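Local coordinates for protein nucleoside permease NupG (Escherichia coli K-12, PDB 7DLA) that carries a broad range of purine and pyrimidine nucleosides across the bacterial inner membrane in symport with protons, driven by the proton motive force, at residues A[296-301]-A[382-387]; A[292-297]-A[316-321]. The protein carries 1 engineered substitution. All blocks are in the same frame, centred on the assembly; numbering follows the deposited sequence.

Contact 1. Residues A[296-301]-A[382-387]; sequences ALFAYG and TVWLIF
Trp384, with CG anti to its carbonyl carbon (chi1 -63°), turns its indole toward Phe298. The backbone sets Phe298 CB over the indole five-membered ring, and chi1 of -102° then swings the phenyl so that its CD2 edge meets the six-membered ring. The pair joins the ninth and twelfth transmembrane helices of this major facilitator superfamily fold near their periplasmic ends. It is a T-shaped (edge-to-face) stack: the ring of Phe298 and the six-membered ring of Trp384 have centroids 5.0 Å apart and planes at 79°. Phe298 CD2 leads the edge, 3.4 Å from Trp384 CE2. Behind it, Phe298 CB makes a CH-pi contact with the five-membered ring of Trp384, 3.7 Å from its centroid and nearly over it. The benzyl group is thus spread along both indole rings. Phe234 meets both aromatics, edge-to-face with Trp384, while Trp380 lies against the indole from its own helix. At Ala299 the backbones come nearest, 5.0 Å from its CA to Trp384 CA. Gln381 NE2 hydrogen-bonds to Ala299 O at the helix end. Ala299 CB sits 3.7 Å from Trp384 CB and 3.6 Å from Leu385 CD2. Leu385 CD2 also lies 4.1 Å from Tyr300 CE1.

Contact 2. Residues A[292-297]-A[316-321]; sequences ILRFAL and IVYGCA
Helix segments 292-297 and 316-321 run nearly antiparallel, 151° between their directions, with axes 8.8 Å apart at closest approach and the nearest CA atoms, those of Arg294 and Val317, 5.9 Å apart. Val317 points its CB at the facing helix and spreads two methyls along it. CG1 packs 4.1 Å from Leu293 CB, and CG2 reaches toward Leu297 CD1 at a looser 4.4 Å, one turn further on. Arg294 carries the polar half of the contact. Its CG is anti to the backbone N (chi1 -156°), and a bend at chi2 turns one face of the guanidinium to Tyr318 CB. That atom lies 3.5 Å above the centre of the Arg294 guanidinium plane, so the flat group rests mostly on the root of the tyrosine side chain. Arg294 NH2 approaches Tyr318 CD1 obliquely at 3.6 Å, the guanidinium and phenol planes being tilted 31° apart. The guanidinium nitrogens are held from outside the two segments: NH1 hydrogen-bonds to Ser314 OG, and NH2 to Thr227 OG1 and Ser260 OG. These bonds fix the rotation of a buried cationic group and probably spread its charge over neutral hydroxyls. Tyr318 OH is hydrogen-bonded to Asn228 ND2, so both side chains also reach helix 226-236. The arrangement is that of an antiparallel transmembrane helix hairpin, here the ninth and tenth helices of the twelve-helix major facilitator superfamily fold, with an apolar seam on one side and a buried arginine–tyrosine pair on the other.

Both contacts start from the last turns of helix 253-299 and share Ala296 and Leu297. Contact 2 closes the short loop, in which the chain turns on the periplasmic side and comes back as helix 305-335. Contact 1 spans 80 residues, taking in all of helix 305-335, helix 342-371 and a short beta hairpin before helix 380-402. Since 316-321 falls between 296-301 and 382-387 while 292-297 starts earlier, the two connections cross rather than nest. Their centres lie 11 Å apart, and they touch where Trp384 CB approaches Phe295 O at 3.5 Å. The C-terminal end of helix 253-299, transmembrane helix 281-300, thus packs against both helix 305-335 and helix 380-402.

Contact 1. Residues A[296-301]-A[382-387]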
loop_
_atom_site.group_PDB
_atom_site.type_symbol
_atom_site.label_atom_id
_atom_site.label_comp_id
_atom_site.label_asym_id
_atom_site.label_seq_id
_atom_site.Cartn_x
_atom_site.Cartn_y
_atom_site.Cartn_z
ATOM N N ALA A 296 8.120 -15.735 9.079
ATOM C CA ALA A 296 8.322 -16.975 9.825
ATOM C C ALA A 296 7.021 -17.480 10.440
ATOM O O ALA A 296 6.746 -18.686 10.423
ATOM C CB ALA A 296 9.368 -16.761 10.912
ATOM N N LEU A 297 6.208 -16.570 10.986
ATOM C CA LEU A 297 4.957 -16.978 11.615
ATOM C C LEU A 297 3.898 -17.417 10.585
ATOM O O LEU A 297 3.065 -18.294 10.873
ATOM C CB LEU A 297 4.456 -15.836 12.501
ATOM C CG LEU A 297 5.184 -15.648 13.828
ATOM C CD1 LEU A 297 4.654 -14.455 14.523
ATOM C CD2 LEU A 297 5.012 -16.842 14.736
ATOM N N PHE A 298 3.913 -16.804 9.395
ATOM C CA PHE A 298 3.107 -17.280 8.269
ATOM C C PHE A 298 3.509 -18.683 7.835
ATOM O O PHE A 298 2.650 -19.497 7.476
ATOM C CB PHE A 298 3.261 -16.304 7.110
ATOM C CG PHE A 298 2.118 -15.369 6.943
ATOM C CD1 PHE A 298 1.545 -14.752 8.035
ATOM C CD2 PHE A 298 1.728 -14.973 5.666
ATOM C CE1 PHE A 298 0.518 -13.856 7.862
ATOM C CE2 PHE A 298 0.722 -14.062 5.483
ATOM C CZ PHE A 298 0.113 -13.504 6.579
ATOM N N ALA A 299 4.820 -18.966 7.832
ATOM C CA ALA A 299 5.341 -20.267 7.426
ATOM C C ALA A 299 4.856 -21.409 8.314
ATOM O O ALA A 299 4.665 -22.524 7.825
ATOM C CB ALA A 299 6.859 -20.232 7.417
ATOM N N TYR A 300 4.628 -21.167 9.593
ATOM C CA TYR A 300 4.096 -22.199 10.465
ATOM C C TYR A 300 2.654 -21.963 10.862
ATOM O O TYR A 300 2.133 -22.690 11.713
ATOM C CB TYR A 300 4.979 -22.337 11.698
ATOM C CG TYR A 300 6.355 -22.740 11.305
ATOM C CD1 TYR A 300 7.241 -21.833 10.755
ATOM C CD2 TYR A 300 6.754 -24.058 11.431
ATOM C CE1 TYR A 300 8.518 -22.225 10.376
ATOM C CE2 TYR A 300 8.003 -24.462 11.049
ATOM C CZ TYR A 300 8.889 -23.547 10.526
ATOM O OH TYR A 300 10.141 -23.970 10.154
ATOM N N GLY A 301 2.021 -20.964 10.243
ATOM C CA GLY A 301 0.616 -20.626 10.531
ATOM C C GLY A 301 -0.329 -21.750 10.147
ATOM O O GLY A 301 -0.106 -22.368 9.094
ATOM N N THR A 382 7.242 -23.285 2.293
ATOM C CA THR A 382 8.484 -22.945 1.599
ATOM C C THR A 382 8.479 -21.521 1.043
ATOM O O THR A 382 9.499 -20.825 1.110
ATOM C CB THR A 382 8.741 -23.956 0.493
ATOM O OG1 THR A 382 8.902 -25.239 1.094
ATOM C CG2 THR A 382 9.984 -23.595 -0.321
ATOM N N VAL A 383 7.372 -21.082 0.447
ATOM C CA VAL A 383 7.286 -19.704 -0.033
ATOM C C VAL A 383 7.645 -18.730 1.091
ATOM O O VAL A 383 8.554 -17.888 0.955
ATOM C CB VAL A 383 5.877 -19.438 -0.600
ATOM C CG1 VAL A 383 5.745 -18.039 -1.124
ATOM C CG2 VAL A 383 5.550 -20.426 -1.711
ATOM N N TRP A 384 6.979 -18.882 2.249
ATOM C CA TRP A 384 7.191 -17.972 3.378
ATOM C C TRP A 384 8.586 -18.108 3.971
ATOM O O TRP A 384 9.137 -17.139 4.497
ATOM C CB TRP A 384 6.140 -18.165 4.478
ATOM C CG TRP A 384 4.745 -17.859 4.029
ATOM C CD1 TRP A 384 3.641 -18.651 4.188
ATOM C CD2 TRP A 384 4.306 -16.705 3.292
ATOM N NE1 TRP A 384 2.543 -18.054 3.618
ATOM C CE2 TRP A 384 2.925 -16.866 3.055
ATOM C CE3 TRP A 384 4.943 -15.552 2.820
ATOM C CZ2 TRP A 384 2.169 -15.911 2.377
ATOM C CZ3 TRP A 384 4.206 -14.616 2.140
ATOM C CH2 TRP A 384 2.825 -14.794 1.930
ATOM N N LEU A 385 9.174 -19.301 3.913
ATOM C CA LEU A 385 10.545 -19.431 4.383
ATOM C C LEU A 385 11.504 -18.699 3.468
ATOM O O LEU A 385 12.410 -18.021 3.957
ATOM C CB LEU A 385 10.949 -20.900 4.536
ATOM C CG LEU A 385 10.227 -21.654 5.668
ATOM C CD1 LEU A 385 10.710 -23.098 5.817
ATOM C CD2 LEU A 385 10.350 -20.919 7.007
ATOM N N ILE A 386 11.334 -18.794 2.140
ATOM C CA ILE A 386 12.349 -18.080 1.370
ATOM C C ILE A 386 12.150 -16.577 1.557
ATOM O O ILE A 386 13.116 -15.809 1.502
ATOM C CB ILE A 386 12.409 -18.410 -0.131
ATOM C CG1 ILE A 386 11.389 -17.643 -0.918
ATOM C CG2 ILE A 386 12.180 -19.878 -0.386
ATOM C CD1 ILE A 386 11.885 -17.433 -2.333
ATOM N N PHE A 387 10.917 -16.138 1.848
ATOM C CA PHE A 387 10.689 -14.715 2.132
ATOM C C PHE A 387 11.261 -14.296 3.486
ATOM O O PHE A 387 11.846 -13.210 3.603
ATOM C CB PHE A 387 9.199 -14.391 2.053
ATOM C CG PHE A 387 8.669 -14.392 0.651
ATOM C CD1 PHE A 387 9.457 -13.931 -0.396
ATOM C CD2 PHE A 387 7.411 -14.904 0.363
ATOM C CE1 PHE A 387 8.983 -13.953 -1.697
ATOM C CE2 PHE A 387 6.936 -14.918 -0.927
ATOM C CZ PHE A 387 7.727 -14.450 -1.960
#

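Contact 2. Residues A[292-297]-A[316-321]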
loop_
_atom_site.group_PDB
_atom_site.type_symbol
_atom_site.label_atom_id
_atom_site.label_comp_id
_atom_site.label_asym_id
_atom_site.label_seq_id
_atom_site.Cartn_x
_atom_site.Cartn_y
_atom_site.Cartn_z
ATOM N N ILE A 292 11.127 -10.555 9.336
ATOM C CA ILE A 292 11.522 -11.947 9.535
ATOM C C ILE A 292 10.436 -12.669 10.305
ATOM O O ILE A 292 9.888 -13.683 9.846
ATOM C CB ILE A 292 12.855 -12.040 10.297
ATOM C CG1 ILE A 292 13.967 -11.297 9.564
ATOM C CG2 ILE A 292 13.221 -13.516 10.537
ATOM C CD1 ILE A 292 15.259 -11.280 10.334
ATOM N N LEU A 293 10.142 -12.147 11.505
ATOM C CA LEU A 293 9.137 -12.773 12.366
ATOM C C LEU A 293 7.801 -12.952 11.649
ATOM O O LEU A 293 7.145 -13.995 11.778
ATOM C CB LEU A 293 8.929 -11.940 13.608
ATOM C CG LEU A 293 9.781 -12.173 14.824
ATOM C CD1 LEU A 293 9.823 -10.851 15.544
ATOM C CD2 LEU A 293 9.101 -13.203 15.690
ATOM N N ARG A 294 7.385 -11.940 10.895
ATOM C CA ARG A 294 6.123 -11.990 10.172
ATOM C C ARG A 294 6.101 -13.197 9.237
ATOM O O ARG A 294 5.262 -14.103 9.385
ATOM C CB ARG A 294 5.953 -10.671 9.408
ATOM C CG ARG A 294 4.550 -10.198 9.018
ATOM C CD ARG A 294 3.876 -11.066 7.968
ATOM N NE ARG A 294 2.668 -10.437 7.423
ATOM C CZ ARG A 294 1.481 -10.343 8.012
ATOM N NH1 ARG A 294 1.276 -10.851 9.225
ATOM N NH2 ARG A 294 0.497 -9.724 7.366
ATOM N N PHE A 295 7.056 -13.246 8.297
ATOM C CA PHE A 295 7.081 -14.346 7.331
ATOM C C PHE A 295 7.306 -15.698 8.016
ATOM O O PHE A 295 6.743 -16.714 7.592
ATOM C CB PHE A 295 8.163 -14.107 6.286
ATOM C CG PHE A 295 7.928 -12.897 5.415
ATOM C CD1 PHE A 295 6.791 -12.781 4.639
ATOM C CD2 PHE A 295 8.892 -11.888 5.338
ATOM C CE1 PHE A 295 6.592 -11.674 3.820
ATOM C CE2 PHE A 295 8.701 -10.781 4.524
ATOM C CZ PHE A 295 7.539 -10.677 3.767
ATOM N N ALA A 296 8.120 -15.735 9.079
ATOM C CA ALA A 296 8.322 -16.975 9.825
ATOM C C ALA A 296 7.021 -17.480 10.440
ATOM O O ALA A 296 6.746 -18.686 10.423
ATOM C CB ALA A 296 9.368 -16.761 10.912
ATOM N N LEU A 297 6.208 -16.570 10.986
ATOM C CA LEU A 297 4.957 -16.978 11.615
ATOM C C LEU A 297 3.898 -17.417 10.585
ATOM O O LEU A 297 3.065 -18.294 10.873
ATOM C CB LEU A 297 4.456 -15.836 12.501
ATOM C CG LEU A 297 5.184 -15.648 13.828
ATOM C CD1 LEU A 297 4.654 -14.455 14.523
ATOM C CD2 LEU A 297 5.012 -16.842 14.736
ATOM N N ILE A 316 -0.086 -8.949 14.154
ATOM C CA ILE A 316 0.387 -7.888 15.048
ATOM C C ILE A 316 1.769 -7.400 14.609
ATOM O O ILE A 316 2.021 -6.194 14.487
ATOM C CB ILE A 316 0.434 -8.393 16.500
ATOM C CG1 ILE A 316 -0.959 -8.794 17.005
ATOM C CG2 ILE A 316 1.074 -7.309 17.385
ATOM C CD1 ILE A 316 -1.909 -7.689 16.965
ATOM N N VAL A 317 2.685 -8.345 14.365
ATOM C CA VAL A 317 4.043 -7.976 13.974
ATOM C C VAL A 317 4.048 -7.175 12.685
ATOM O O VAL A 317 4.937 -6.331 12.461
ATOM C CB VAL A 317 4.948 -9.219 13.866
ATOM C CG1 VAL A 317 6.381 -8.797 13.891
ATOM C CG2 VAL A 317 4.767 -10.089 15.064
ATOM N N TYR A 318 3.060 -7.406 11.834
ATOM C CA TYR A 318 3.029 -6.727 10.544
ATOM C C TYR A 318 3.004 -5.211 10.704
ATOM O O TYR A 318 3.547 -4.485 9.866
ATOM C CB TYR A 318 1.802 -7.181 9.745
ATOM C CG TYR A 318 1.538 -6.344 8.525
ATOM C CD1 TYR A 318 2.221 -6.569 7.341
ATOM C CD2 TYR A 318 0.651 -5.297 8.571
ATOM C CE1 TYR A 318 1.978 -5.793 6.225
ATOM C CE2 TYR A 318 0.412 -4.514 7.475
ATOM C CZ TYR A 318 1.068 -4.761 6.308
ATOM O OH TYR A 318 0.792 -3.955 5.228
ATOM N N GLY A 319 2.356 -4.714 11.752
ATOM C CA GLY A 319 2.106 -3.288 11.816
ATOM C C GLY A 319 3.376 -2.506 12.067
ATOM O O GLY A 319 3.690 -1.545 11.357
ATOM N N CYS A 320 4.109 -2.892 13.103
ATOM C CA CYS A 320 5.464 -2.399 13.266
ATOM C C CYS A 320 6.271 -2.597 11.985
ATOM O O CYS A 320 6.774 -1.632 11.405
ATOM C CB CYS A 320 6.101 -3.108 14.456
ATOM S SG CYS A 320 7.837 -3.184 14.363
ATOM N N ALA A 321 6.356 -3.842 11.494
ATOM C CA ALA A 321 7.156 -4.123 10.300
ATOM C C ALA A 321 6.900 -3.132 9.162
ATOM O O ALA A 321 7.843 -2.652 8.529
ATOM C CB ALA A 321 6.892 -5.547 9.821
#